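Local coordinates for diaminopimelate decarboxylase (Aquifex aeolicus, PDB 2P3E), which probably catalyses the pyridoxal-phosphate-dependent decarboxylation of meso-2,6-diaminopimelate to L-lysine, the final step of lysine biosynthesis, at residues K5-Y10 / Y249-K254; H326-V331 / L369-A374; E186-S191 / T230-D235; S224-L229 / N271-I276. All coordinates share one frame; numbering follows the deposited sequence.

Contact 1: K5-Y10 / Y249-K254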
loop_
_atom_site.group_PDB
_atom_site.type_symbol
_atom_site.label_atom_id
_atom_site.label_comp_id
_atom_site.label_asym_id
_atom_site.label_seq_id
_atom_site.Cartn_x
_atom_site.Cartn_y
_atom_site.Cartn_z
ATOM N N LYS B 5 15.052 -15.956 20.214
ATOM C CA LYS B 5 13.955 -16.753 20.780
ATOM C C LYS B 5 12.881 -15.934 21.503
ATOM O O LYS B 5 11.735 -16.380 21.630
ATOM C CB LYS B 5 14.505 -17.879 21.675
ATOM C CG LYS B 5 15.219 -18.985 20.876
ATOM C CD LYS B 5 15.933 -19.976 21.791
ATOM C CE LYS B 5 17.005 -20.763 21.026
ATOM N NZ LYS B 5 16.511 -22.045 20.447
ATOM N N GLU B 6 13.250 -14.742 21.971
ATOM C CA GLU B 6 12.290 -13.796 22.531
ATOM C C GLU B 6 11.307 -13.327 21.468
ATOM O O GLU B 6 10.145 -13.065 21.773
ATOM C CB GLU B 6 12.985 -12.587 23.151
ATOM C CG GLU B 6 13.767 -12.913 24.438
ATOM C CD GLU B 6 14.520 -11.717 24.973
ATOM O OE1 GLU B 6 14.596 -10.669 24.300
ATOM O OE2 GLU B 6 15.059 -11.829 26.091
ATOM N N TYR B 7 11.781 -13.217 20.227
ATOM C CA TYR B 7 10.903 -12.907 19.099
ATOM C C TYR B 7 10.038 -14.104 18.748
ATOM O O TYR B 7 8.805 -14.005 18.690
ATOM C CB TYR B 7 11.724 -12.446 17.887
ATOM C CG TYR B 7 12.236 -11.041 18.016
ATOM C CD1 TYR B 7 11.397 -9.958 17.779
ATOM C CD2 TYR B 7 13.566 -10.787 18.382
ATOM C CE1 TYR B 7 11.838 -8.666 17.919
ATOM C CE2 TYR B 7 14.030 -9.491 18.518
ATOM C CZ TYR B 7 13.160 -8.429 18.269
ATOM O OH TYR B 7 13.582 -7.135 18.372
ATOM N N ASN B 8 10.688 -15.251 18.548
ATOM C CA ASN B 8 10.011 -16.471 18.131
ATOM C C ASN B 8 10.875 -17.657 18.577
ATOM O O ASN B 8 12.011 -17.802 18.112
ATOM C CB ASN B 8 9.797 -16.480 16.603
ATOM C CG ASN B 8 8.934 -17.643 16.122
ATOM O OD1 ASN B 8 9.059 -18.773 16.609
ATOM N ND2 ASN B 8 8.047 -17.374 15.147
ATOM N N PRO B 9 10.350 -18.494 19.486
ATOM C CA PRO B 9 11.221 -19.543 20.035
ATOM C C PRO B 9 11.514 -20.669 19.044
ATOM O O PRO B 9 12.314 -21.554 19.351
ATOM C CB PRO B 9 10.429 -20.057 21.241
ATOM C CG PRO B 9 9.027 -19.798 20.909
ATOM C CD PRO B 9 9.002 -18.542 20.074
ATOM N N TYR B 10 10.896 -20.617 17.859
ATOM C CA TYR B 10 11.206 -21.565 16.780
ATOM C C TYR B 10 12.335 -21.086 15.866
ATOM O O TYR B 10 12.737 -21.808 14.961
ATOM C CB TYR B 10 9.949 -21.922 15.986
ATOM C CG TYR B 10 8.965 -22.690 16.823
ATOM C CD1 TYR B 10 9.137 -24.068 17.018
ATOM C CD2 TYR B 10 7.893 -22.052 17.451
ATOM C CE1 TYR B 10 8.279 -24.788 17.795
ATOM C CE2 TYR B 10 7.006 -22.778 18.243
ATOM C CZ TYR B 10 7.216 -24.154 18.401
ATOM O OH TYR B 10 6.379 -24.928 19.165
ATOM N N TYR B 249 8.637 -5.831 19.143
ATOM C CA TYR B 249 9.271 -5.366 17.909
ATOM C C TYR B 249 10.745 -5.010 18.136
ATOM O O TYR B 249 11.614 -5.423 17.375
ATOM C CB TYR B 249 8.543 -4.139 17.349
ATOM C CG TYR B 249 7.259 -4.451 16.599
ATOM C CD1 TYR B 249 7.289 -5.048 15.328
ATOM C CD2 TYR B 249 6.024 -4.110 17.145
ATOM C CE1 TYR B 249 6.091 -5.323 14.616
ATOM C CE2 TYR B 249 4.819 -4.370 16.449
ATOM C CZ TYR B 249 4.870 -4.992 15.193
ATOM O OH TYR B 249 3.707 -5.269 14.509
ATOM N N LYS B 250 11.001 -4.218 19.178
ATOM C CA LYS B 250 12.349 -3.771 19.513
ATOM C C LYS B 250 13.017 -4.744 20.493
ATOM O O LYS B 250 12.326 -5.397 21.294
ATOM C CB LYS B 250 12.301 -2.348 20.086
ATOM C CG LYS B 250 11.877 -1.321 19.083
ATOM C CD LYS B 250 11.451 -0.049 19.771
ATOM C CE LYS B 250 11.299 1.061 18.786
ATOM N NZ LYS B 250 10.969 2.328 19.480
ATOM N N PRO B 251 14.360 -4.867 20.424
ATOM C CA PRO B 251 15.067 -5.811 21.308
ATOM C C PRO B 251 14.716 -5.601 22.783
ATOM O O PRO B 251 14.633 -6.581 23.529
ATOM C CB PRO B 251 16.545 -5.481 21.062
ATOM C CG PRO B 251 16.562 -4.959 19.659
ATOM C CD PRO B 251 15.299 -4.143 19.544
ATOM N N GLU B 252 14.478 -4.348 23.168
ATOM C CA GLU B 252 14.154 -3.964 24.550
ATOM C C GLU B 252 12.667 -4.082 24.925
ATOM O O GLU B 252 12.332 -3.943 26.101
ATOM C CB GLU B 252 14.644 -2.537 24.850
ATOM C CG GLU B 252 13.875 -1.410 24.114
ATOM C CD GLU B 252 14.462 -1.064 22.725
ATOM O OE1 GLU B 252 15.186 -1.889 22.131
ATOM O OE2 GLU B 252 14.190 0.050 22.232
ATOM N N ASP B 253 11.792 -4.339 23.939
ATOM C CA ASP B 253 10.359 -4.509 24.182
ATOM C C ASP B 253 10.102 -5.760 25.014
ATOM O O ASP B 253 10.673 -6.810 24.749
ATOM C CB ASP B 253 9.550 -4.650 22.859
ATOM C CG ASP B 253 9.346 -3.329 22.116
ATOM O OD1 ASP B 253 9.574 -2.240 22.674
ATOM O OD2 ASP B 253 8.909 -3.390 20.949
ATOM N N LYS B 254 9.207 -5.650 25.990
ATOM C CA LYS B 254 8.767 -6.805 26.756
ATOM C C LYS B 254 7.283 -6.943 26.494
ATOM O O LYS B 254 6.508 -6.086 26.919
ATOM C CB LYS B 254 9.013 -6.594 28.251
ATOM C CG LYS B 254 8.565 -7.780 29.104
#

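Contact 2: H326-V331 / L369-A374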
loop_
_atom_site.group_PDB
_atom_site.type_symbol
_atom_site.label_atom_id
_atom_site.label_comp_id
_atom_site.label_asym_id
_atom_site.label_seq_id
_atom_site.Cartn_x
_atom_site.Cartn_y
_atom_site.Cartn_z
ATOM N N HIS B 326 11.447 -2.820 12.698
ATOM C CA HIS B 326 11.517 -4.269 12.542
ATOM C C HIS B 326 12.984 -4.693 12.701
ATOM O O HIS B 326 13.867 -4.115 12.072
ATOM C CB HIS B 326 11.012 -4.698 11.156
ATOM C CG HIS B 326 9.525 -4.594 11.004
ATOM N ND1 HIS B 326 8.689 -5.687 11.089
ATOM C CD2 HIS B 326 8.723 -3.520 10.786
ATOM C CE1 HIS B 326 7.432 -5.291 10.944
ATOM N NE2 HIS B 326 7.426 -3.984 10.754
ATOM N N HIS B 327 13.215 -5.689 13.542
ATOM C CA HIS B 327 14.548 -6.249 13.731
ATOM C C HIS B 327 14.982 -6.970 12.452
ATOM O O HIS B 327 14.200 -7.716 11.847
ATOM C CB HIS B 327 14.575 -7.179 14.943
ATOM C CG HIS B 327 15.952 -7.414 15.505
ATOM N ND1 HIS B 327 16.755 -6.393 15.956
ATOM C CD2 HIS B 327 16.651 -8.559 15.705
ATOM C CE1 HIS B 327 17.903 -6.892 16.392
ATOM N NE2 HIS B 327 17.859 -8.207 16.265
ATOM N N ILE B 328 16.214 -6.692 12.018
ATOM C CA ILE B 328 16.761 -7.287 10.789
ATOM C C ILE B 328 18.098 -7.983 11.103
ATOM O O ILE B 328 19.006 -7.356 11.660
ATOM C CB ILE B 328 16.947 -6.244 9.650
ATOM C CG1 ILE B 328 15.599 -5.534 9.355
ATOM C CG2 ILE B 328 17.511 -6.914 8.394
ATOM C CD1 ILE B 328 15.650 -4.489 8.252
ATOM N N ILE B 329 18.186 -9.260 10.737
ATOM C CA ILE B 329 19.337 -10.098 11.043
ATOM C C ILE B 329 19.803 -10.831 9.789
ATOM O O ILE B 329 18.987 -11.103 8.885
ATOM C CB ILE B 329 19.017 -11.129 12.165
ATOM C CG1 ILE B 329 17.891 -12.088 11.723
ATOM C CG2 ILE B 329 18.670 -10.386 13.457
ATOM C CD1 ILE B 329 17.519 -13.194 12.731
ATOM N N PRO B 330 21.107 -11.174 9.731
ATOM C CA PRO B 330 21.577 -11.979 8.605
ATOM C C PRO B 330 21.126 -13.441 8.716
ATOM O O PRO B 330 20.994 -13.997 9.826
ATOM C CB PRO B 330 23.103 -11.827 8.681
ATOM C CG PRO B 330 23.385 -11.653 10.168
ATOM C CD PRO B 330 22.200 -10.858 10.684
ATOM N N VAL B 331 20.815 -14.041 7.576
ATOM C CA VAL B 331 20.482 -15.461 7.527
ATOM C C VAL B 331 21.763 -16.294 7.806
ATOM O O VAL B 331 21.681 -17.384 8.372
ATOM C CB VAL B 331 19.815 -15.823 6.159
ATOM C CG1 VAL B 331 19.764 -17.346 5.903
ATOM C CG2 VAL B 331 18.405 -15.194 6.062
ATOM N N LEU B 369 18.821 -11.537 4.145
ATOM C CA LEU B 369 18.497 -10.973 5.461
ATOM C C LEU B 369 17.091 -11.433 5.888
ATOM O O LEU B 369 16.240 -11.698 5.031
ATOM C CB LEU B 369 18.526 -9.435 5.407
ATOM C CG LEU B 369 19.818 -8.746 4.911
ATOM C CD1 LEU B 369 19.672 -7.218 4.874
ATOM C CD2 LEU B 369 20.958 -9.162 5.826
ATOM N N ALA B 370 16.877 -11.557 7.199
ATOM C CA ALA B 370 15.572 -11.833 7.782
ATOM C C ALA B 370 15.029 -10.607 8.508
ATOM O O ALA B 370 15.669 -10.083 9.425
ATOM C CB ALA B 370 15.641 -13.033 8.737
ATOM N N VAL B 371 13.856 -10.151 8.072
ATOM C CA VAL B 371 13.140 -9.045 8.704
ATOM C C VAL B 371 12.097 -9.664 9.640
ATOM O O VAL B 371 11.179 -10.365 9.190
ATOM C CB VAL B 371 12.445 -8.107 7.653
ATOM C CG1 VAL B 371 11.761 -6.913 8.337
ATOM C CG2 VAL B 371 13.462 -7.621 6.588
ATOM N N LEU B 372 12.243 -9.422 10.945
ATOM C CA LEU B 372 11.389 -10.120 11.920
ATOM C C LEU B 372 10.054 -9.408 12.105
ATOM O O LEU B 372 9.892 -8.274 11.643
ATOM C CB LEU B 372 12.106 -10.273 13.273
ATOM C CG LEU B 372 13.471 -10.977 13.276
ATOM C CD1 LEU B 372 13.928 -11.163 14.726
ATOM C CD2 LEU B 372 13.439 -12.313 12.517
ATOM N N SER B 373 9.101 -10.091 12.757
ATOM C CA SER B 373 7.853 -9.461 13.214
ATOM C C SER B 373 7.012 -8.966 12.037
ATOM O O SER B 373 6.340 -7.939 12.114
ATOM C CB SER B 373 8.161 -8.289 14.174
ATOM O OG SER B 373 9.229 -8.600 15.065
ATOM N N ALA B 374 7.022 -9.749 10.959
ATOM C CA ALA B 374 6.408 -9.324 9.705
ATOM C C ALA B 374 5.121 -10.071 9.344
ATOM O O ALA B 374 4.611 -9.918 8.228
ATOM C CB ALA B 374 7.425 -9.392 8.572
HETATM O O HOH W 1 11.045 -6.646 15.057
#

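Contact 3: E186-S191 / T230-D235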
loop_
_atom_site.group_PDB
_atom_site.type_symbol
_atom_site.label_atom_id
_atom_site.label_comp_id
_atom_site.label_asym_id
_atom_site.label_seq_id
_atom_site.Cartn_x
_atom_site.Cartn_y
_atom_site.Cartn_z
ATOM N N GLU B 186 -27.824 5.518 22.304
ATOM C CA GLU B 186 -27.878 4.662 21.128
ATOM C C GLU B 186 -28.530 3.310 21.393
ATOM O O GLU B 186 -29.178 2.770 20.508
ATOM C CB GLU B 186 -26.488 4.487 20.491
ATOM C CG GLU B 186 -26.118 5.641 19.563
ATOM C CD GLU B 186 -24.830 5.401 18.812
ATOM O OE1 GLU B 186 -24.685 4.344 18.143
ATOM O OE2 GLU B 186 -23.950 6.287 18.886
ATOM N N TYR B 187 -28.337 2.756 22.590
ATOM C CA TYR B 187 -28.979 1.493 22.966
ATOM C C TYR B 187 -30.498 1.669 23.079
ATOM O O TYR B 187 -31.275 0.815 22.633
ATOM C CB TYR B 187 -28.400 0.944 24.277
ATOM C CG TYR B 187 -27.142 0.137 24.063
ATOM C CD1 TYR B 187 -25.882 0.706 24.250
ATOM C CD2 TYR B 187 -27.215 -1.188 23.643
ATOM C CE1 TYR B 187 -24.721 -0.031 24.031
ATOM C CE2 TYR B 187 -26.058 -1.942 23.423
ATOM C CZ TYR B 187 -24.821 -1.354 23.608
ATOM O OH TYR B 187 -23.685 -2.094 23.388
ATOM N N GLU B 188 -30.902 2.798 23.653
ATOM C CA GLU B 188 -32.321 3.160 23.723
ATOM C C GLU B 188 -32.934 3.325 22.335
ATOM O O GLU B 188 -34.017 2.812 22.072
ATOM C CB GLU B 188 -32.524 4.419 24.573
ATOM C CG GLU B 188 -32.309 4.187 26.089
ATOM C CD GLU B 188 -33.325 3.217 26.708
ATOM O OE1 GLU B 188 -34.368 2.943 26.058
ATOM O OE2 GLU B 188 -33.077 2.729 27.851
ATOM N N TYR B 189 -32.214 4.005 21.448
ATOM C CA TYR B 189 -32.633 4.187 20.072
ATOM C C TYR B 189 -32.762 2.842 19.349
ATOM O O TYR B 189 -33.785 2.567 18.701
ATOM C CB TYR B 189 -31.668 5.122 19.330
ATOM C CG TYR B 189 -32.088 5.382 17.896
ATOM C CD1 TYR B 189 -33.033 6.369 17.597
ATOM C CD2 TYR B 189 -31.562 4.624 16.836
ATOM C CE1 TYR B 189 -33.434 6.602 16.289
ATOM C CE2 TYR B 189 -31.951 4.851 15.529
ATOM C CZ TYR B 189 -32.899 5.838 15.264
ATOM O OH TYR B 189 -33.310 6.075 13.972
ATOM N N ALA B 190 -31.739 1.996 19.490
ATOM C CA ALA B 190 -31.724 0.684 18.853
ATOM C C ALA B 190 -32.821 -0.263 19.351
ATOM O O ALA B 190 -33.252 -1.149 18.617
ATOM C CB ALA B 190 -30.335 0.032 19.006
ATOM N N SER B 191 -33.265 -0.093 20.598
ATOM C CA SER B 191 -34.323 -0.954 21.151
ATOM C C SER B 191 -35.666 -0.769 20.434
ATOM O O SER B 191 -36.539 -1.655 20.492
ATOM C CB SER B 191 -34.511 -0.704 22.654
ATOM O OG SER B 191 -35.197 0.518 22.851
ATOM N N THR B 230 -28.299 -3.876 31.843
ATOM C CA THR B 230 -28.989 -5.040 32.420
ATOM C C THR B 230 -30.123 -4.600 33.377
ATOM O O THR B 230 -31.211 -5.175 33.361
ATOM C CB THR B 230 -28.018 -6.010 33.115
ATOM O OG1 THR B 230 -27.028 -6.459 32.175
ATOM C CG2 THR B 230 -28.765 -7.248 33.658
ATOM N N GLN B 231 -29.855 -3.570 34.178
ATOM C CA GLN B 231 -30.868 -2.979 35.065
ATOM C C GLN B 231 -32.041 -2.389 34.267
ATOM O O GLN B 231 -33.205 -2.533 34.662
ATOM C CB GLN B 231 -30.220 -1.925 35.969
ATOM C CG GLN B 231 -31.169 -1.299 37.004
ATOM N NE2 GLN B 231 -32.728 1.093 39.135
ATOM N N LYS B 232 -31.732 -1.756 33.135
ATOM C CA LYS B 232 -32.753 -1.178 32.249
ATOM C C LYS B 232 -33.539 -2.210 31.435
ATOM O O LYS B 232 -34.467 -1.852 30.710
ATOM C CB LYS B 232 -32.150 -0.106 31.325
ATOM C CG LYS B 232 -31.605 1.082 32.082
ATOM C CD LYS B 232 -31.353 2.273 31.189
ATOM C CE LYS B 232 -30.989 3.499 32.034
ATOM N NZ LYS B 232 -32.084 3.913 32.983
ATOM N N GLY B 233 -33.185 -3.483 31.559
ATOM C CA GLY B 233 -33.929 -4.531 30.880
ATOM C C GLY B 233 -33.326 -5.095 29.593
ATOM O O GLY B 233 -33.953 -5.932 28.937
ATOM N N PHE B 234 -32.120 -4.659 29.226
ATOM C CA PHE B 234 -31.442 -5.217 28.047
ATOM C C PHE B 234 -30.825 -6.582 28.380
ATOM O O PHE B 234 -30.395 -6.815 29.515
ATOM C CB PHE B 234 -30.343 -4.274 27.519
ATOM C CG PHE B 234 -30.860 -2.966 26.990
ATOM C CD1 PHE B 234 -31.129 -2.806 25.633
ATOM C CD2 PHE B 234 -31.068 -1.888 27.841
ATOM C CE1 PHE B 234 -31.609 -1.587 25.130
ATOM C CE2 PHE B 234 -31.549 -0.675 27.354
ATOM C CZ PHE B 234 -31.812 -0.518 25.996
ATOM N N ASP B 235 -30.785 -7.470 27.391
ATOM C CA ASP B 235 -30.179 -8.778 27.543
ATOM C C ASP B 235 -28.825 -8.785 26.821
ATOM O O ASP B 235 -28.735 -9.139 25.647
ATOM C CB ASP B 235 -31.098 -9.874 26.982
ATOM C CG ASP B 235 -30.543 -11.288 27.201
ATOM O OD1 ASP B 235 -29.594 -11.469 27.993
ATOM O OD2 ASP B 235 -31.061 -12.228 26.563
#

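Contact 4: S224-L229 / N271-I276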
loop_
_atom_site.group_PDB
_atom_site.type_symbol
_atom_site.label_atom_id
_atom_site.label_comp_id
_atom_site.label_asym_id
_atom_site.label_seq_id
_atom_site.Cartn_x
_atom_site.Cartn_y
_atom_site.Cartn_z
ATOM N N SER B 224 -19.498 -1.399 33.910
ATOM C CA SER B 224 -20.502 -0.444 34.408
ATOM C C SER B 224 -21.646 -0.215 33.418
ATOM O O SER B 224 -22.812 -0.172 33.829
ATOM C CB SER B 224 -19.858 0.890 34.770
ATOM O OG SER B 224 -18.818 0.649 35.717
ATOM N N LEU B 225 -21.322 -0.049 32.131
ATOM C CA LEU B 225 -22.373 0.065 31.113
ATOM C C LEU B 225 -23.232 -1.200 31.077
ATOM O O LEU B 225 -24.457 -1.122 30.973
ATOM C CB LEU B 225 -21.801 0.338 29.707
ATOM C CG LEU B 225 -22.838 0.525 28.574
ATOM C CD1 LEU B 225 -23.807 1.696 28.836
ATOM C CD2 LEU B 225 -22.119 0.735 27.242
ATOM N N TYR B 226 -22.583 -2.357 31.151
ATOM C CA TYR B 226 -23.286 -3.640 31.171
ATOM C C TYR B 226 -24.292 -3.688 32.330
ATOM O O TYR B 226 -25.450 -4.061 32.139
ATOM C CB TYR B 226 -22.271 -4.771 31.285
ATOM C CG TYR B 226 -22.830 -6.123 31.663
ATOM C CD1 TYR B 226 -23.333 -6.982 30.692
ATOM C CD2 TYR B 226 -22.835 -6.556 32.999
ATOM C CE1 TYR B 226 -23.820 -8.238 31.020
ATOM C CE2 TYR B 226 -23.353 -7.816 33.344
ATOM C CZ TYR B 226 -23.824 -8.644 32.335
ATOM O OH TYR B 226 -24.329 -9.872 32.622
ATOM N N GLU B 227 -23.836 -3.300 33.519
ATOM C CA GLU B 227 -24.696 -3.298 34.704
ATOM C C GLU B 227 -25.890 -2.384 34.515
ATOM O O GLU B 227 -27.010 -2.769 34.811
ATOM C CB GLU B 227 -23.914 -2.864 35.937
ATOM C CG GLU B 227 -22.851 -3.856 36.317
ATOM C CD GLU B 227 -23.411 -5.079 37.029
ATOM O OE1 GLU B 227 -24.507 -4.952 37.638
ATOM O OE2 GLU B 227 -22.750 -6.151 36.985
ATOM N N SER B 228 -25.632 -1.182 34.013
ATOM C CA SER B 228 -26.676 -0.208 33.748
ATOM C C SER B 228 -27.700 -0.689 32.701
ATOM O O SER B 228 -28.913 -0.541 32.903
ATOM C CB SER B 228 -26.031 1.108 33.328
ATOM O OG SER B 228 -27.016 2.107 33.161
ATOM N N LEU B 229 -27.227 -1.252 31.587
ATOM C CA LEU B 229 -28.126 -1.802 30.559
ATOM C C LEU B 229 -28.939 -2.994 31.067
ATOM O O LEU B 229 -30.126 -3.116 30.751
ATOM C CB LEU B 229 -27.344 -2.187 29.291
ATOM C CG LEU B 229 -26.693 -1.026 28.522
ATOM C CD1 LEU B 229 -25.821 -1.548 27.389
ATOM C CD2 LEU B 229 -27.746 -0.030 28.004
ATOM N N ASN B 271 -17.861 -9.882 37.750
ATOM C CA ASN B 271 -19.113 -9.134 37.878
ATOM C C ASN B 271 -20.142 -9.449 36.793
ATOM O O ASN B 271 -21.293 -9.044 36.902
ATOM C CB ASN B 271 -18.841 -7.629 37.850
ATOM C CG ASN B 271 -18.071 -7.145 39.073
ATOM O OD1 ASN B 271 -18.558 -7.230 40.201
ATOM N ND2 ASN B 271 -16.877 -6.618 38.846
ATOM N N VAL B 272 -19.720 -10.131 35.731
ATOM C CA VAL B 272 -20.595 -10.280 34.571
ATOM C C VAL B 272 -20.916 -11.729 34.203
ATOM O O VAL B 272 -20.101 -12.634 34.403
ATOM C CB VAL B 272 -20.058 -9.482 33.352
ATOM C CG1 VAL B 272 -19.783 -8.023 33.750
ATOM C CG2 VAL B 272 -18.823 -10.113 32.794
ATOM N N LYS B 273 -22.124 -11.935 33.695
ATOM C CA LYS B 273 -22.570 -13.245 33.237
ATOM C C LYS B 273 -22.330 -13.424 31.734
ATOM O O LYS B 273 -22.376 -14.548 31.226
ATOM C CB LYS B 273 -24.072 -13.436 33.515
ATOM C CG LYS B 273 -24.452 -13.556 34.978
ATOM C CD LYS B 273 -25.905 -14.062 35.110
ATOM C CE LYS B 273 -26.903 -12.981 34.721
ATOM N NZ LYS B 273 -28.319 -13.497 34.867
ATOM N N ALA B 274 -22.109 -12.314 31.033
ATOM C CA ALA B 274 -21.923 -12.316 29.583
ATOM C C ALA B 274 -20.740 -13.169 29.118
ATOM O O ALA B 274 -19.767 -13.349 29.852
ATOM C CB ALA B 274 -21.793 -10.891 29.074
ATOM N N LYS B 275 -20.845 -13.725 27.910
ATOM C CA LYS B 275 -19.706 -14.395 27.278
ATOM C C LYS B 275 -18.757 -13.327 26.752
ATOM O O LYS B 275 -19.196 -12.361 26.109
ATOM C CB LYS B 275 -20.159 -15.314 26.140
ATOM C CG LYS B 275 -19.026 -16.186 25.529
ATOM C CD LYS B 275 -19.596 -17.396 24.833
ATOM C CE LYS B 275 -18.523 -18.202 24.121
ATOM N NZ LYS B 275 -17.850 -19.151 25.073
ATOM N N ILE B 276 -17.467 -13.514 27.030
ATOM C CA ILE B 276 -16.438 -12.544 26.681
ATOM C C ILE B 276 -15.923 -12.900 25.285
ATOM O O ILE B 276 -15.796 -14.074 24.948
ATOM C CB ILE B 276 -15.282 -12.542 27.710
ATOM C CG1 ILE B 276 -15.816 -12.363 29.158
ATOM C CG2 ILE B 276 -14.196 -11.481 27.339
ATOM C CD1 ILE B 276 -16.754 -11.147 29.367
#

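Contact 1: K5-Y10 / Y249-K254
The N-terminal helix 3-7 meets the long loop after strand 238-240 of the pyridoxal-binding alpha/beta barrel here, and Tyr-7 makes the join. Its hydroxyl gives a hydrogen bond to the backbone O of Tyr-249, OH to O 2.8 Å. The donor stands 51° out of the carbonyl plane, with a C=O...OH angle of 119°, and therefore approaches from above rather than on a lone pair. The same carbonyl O lies 3.3 Å from Tyr-7 CE1, close to the ring plane and at the ring's edge. Pro-251 CD, 3.6 Å from Tyr-7 OH, adds an apolar neighbour.

The receiving loop is braced by a type I turn from Lys-250 to Asp-253. Asp-253 OD2 is gripped twice: its anti lone pair takes Tyr-249 N, and Lys-250 N meets it at 2.9 Å from above the carboxylate plane. Lys-248 makes a salt bridge with Glu-6 and a cation-pi contact with Tyr-7, whereas Tyr-249 OH bonds Arg-282, a likely substrate-binding residue. Beyond the helix, an Asx turn at Asn-8 leads the chain past Phe-43 of helix 41-54 and Ser-40 of strand 36-40.

Contact 2: H326-V331 / L369-A374
His-327 to Pro-330 pair with Leu-369 to Leu-372 in an antiparallel ladder of the mixed beta-sheet domain that accompanies the barrel; the short strand axes come within 4.6 Å at 155°.

Backbone bonds set the register. Ile-329 and Ala-370 form the hydrogen-bonded pair, with Ala-370 N to Ile-329 O at 2.7 Å and the return bond from Ile-329 N to Ala-370 O. Two residues further along, Leu-372 N gives a nearly straight bond (176° at the hydrogen) to His-327 O. The non-hydrogen-bonded pair Ile-328 and Val-371 brings in a CA-H...O contact, Ile-328 CA to Ala-370 O at 3.3 Å.

Apolar contacts differ on the two faces. Ile-328 lies alongside Val-371, pointing the same way, CG1 to CG2 4.1 Å. On the other face Ile-329 CG1 sits between backbone N and carbonyl carbon (chi1 62°), which lays it against Ala-370 CB at 3.9 Å, while its CD1 meets Leu-372 CD2. Tyr-7 of helix 3-7 touches Leu-372 and lies nearly parallel to the His-327 ring.

The polar side-chain bond is His-326 ND1 to Leu-372 O, 2.9 Å, with the acceptor in the ring plane. With an alanine in place of His-326, the Leu-372 carbonyl would probably lose this side-chain donor and Tyr-249 the ring it meets edge-to-face, while CB could still touch Val-371 CG1. His-326 also stands next to Arg-318, a probable substrate-binding residue. One water accepts from His-327 N and donates at 2.7 Å to Ser-373 OG, itself hydrogen-bonded to Asn-287 OD1.

Contact 3: E186-S191 / T230-D235
Phe-234 is pressed against the 187-191 part of helix 183-191, and the close packing is concentrated around its outer ring atoms. CE1 comes 3.5 Å from the backbone O of Tyr-187 and 3.9 Å from Ser-191 CB, both reaching the ring obliquely. CZ meets Tyr-187 CB at 4.1 Å. The ring stands here because CG lies anti to the carbonyl carbon (chi1 -65°), which throws it out toward the helix. Ser-191 OG in turn bonds the backbone O of Glu-188 within its own helix, at 2.7 Å.

What brings Phe-234 round is a Schellman motif at the end of helix 214-231. Gly-233 has positive phi (101°), a conformation in which a CB would be jammed against the carbonyl O of Lys-232; its N bonds Thr-230 O, and Phe-234 N probably bonds Leu-229 O. The contact thus links two successive outer helices of the alpha/beta barrel, over strand 196-202, whose Ile-198 touches both Tyr-187 and Phe-234. Replacing Phe-234 by an alanine would probably open a gap between the two helices and leave Tyr-187 CB and Ser-191 CB without their aromatic neighbour.

Toward solvent the fit is looser. Glu-188, bent at its second torsion, sets OE2 at the edge of the Phe-234 ring, 3.8 Å from CE2, with carboxylate and ring planes 74° apart. The same OE2 touches the aliphatic CD of exposed Lys-232, whose chain crosses that of Glu-188 at about a right angle. Their charged atoms do not meet: Glu-188 OE2 and Lys-232 NZ stay 5.4 Å apart, so any attraction is probably modest.

Contact 4: S224-L229 / N271-I276
Tyr-226, on helix 214-231, and Val-272, in the loop entering strand 275-278, mark the closest backbone approach, CA to CA 7.9 Å, so side chains must bridge the interval. The Tyr-226 ring does most of this. With CG swung opposite the backbone N (chi1 165°), it projects from the helix into the bend of the 271-274 loop. Val-272 sits over one ring face in a CH-pi contact: CB is 4.1 Å from the centroid and 27° off the normal. Its CG1 presses on the CD2 side of the ring, 3.5 Å from that atom. Ala-274 CB approaches CE1 obliquely at 3.9 Å.

The hydroxyl completes the grip by accepting from the backbone of the loop. Lys-273 N to Tyr-226 OH is 3.2 Å, with 155° at the hydrogen, a rather long bond that nevertheless ties the ring's far end to the loop. Lys-273 CB lies beside the same oxygen, while the rest of that side chain leads away. At the exposed margin Glu-227 OE2 faces Asn-271 O at 3.2 Å; two acceptors so near would probably repel each other mildly.

Leu-239 of strand 238-240 touches Tyr-226, Val-272 and Ala-274 alike, placing all three against the barrel wall. An outer helix packed on the alpha-to-beta connection that follows helix 258-269 and feeds strand 275-278 fits the alpha/beta barrel of this pyridoxal-binding domain.

Overall arrangement
From the N terminus, helix 3-7 finds its partner at residues 249-254 in contact 1, which closes a loop of more than 200 residues and ties the chain's start to the barrel. Within that span contact 3 closes a short loop between helix 183-191 and the end of helix 214-231. Contact 4 starts on that same helix and ends at 271-276, so it crosses both contact 3 and contact 1. Contact 2 follows in series, joining strands of the sheet domain. Contacts 1 and 2 touch, centres 11 Å apart; contacts 3 and 4 touch each other, on the opposite side of the chain's centre from contact 2, with centres of contacts 2 and 3 about 50 Å apart.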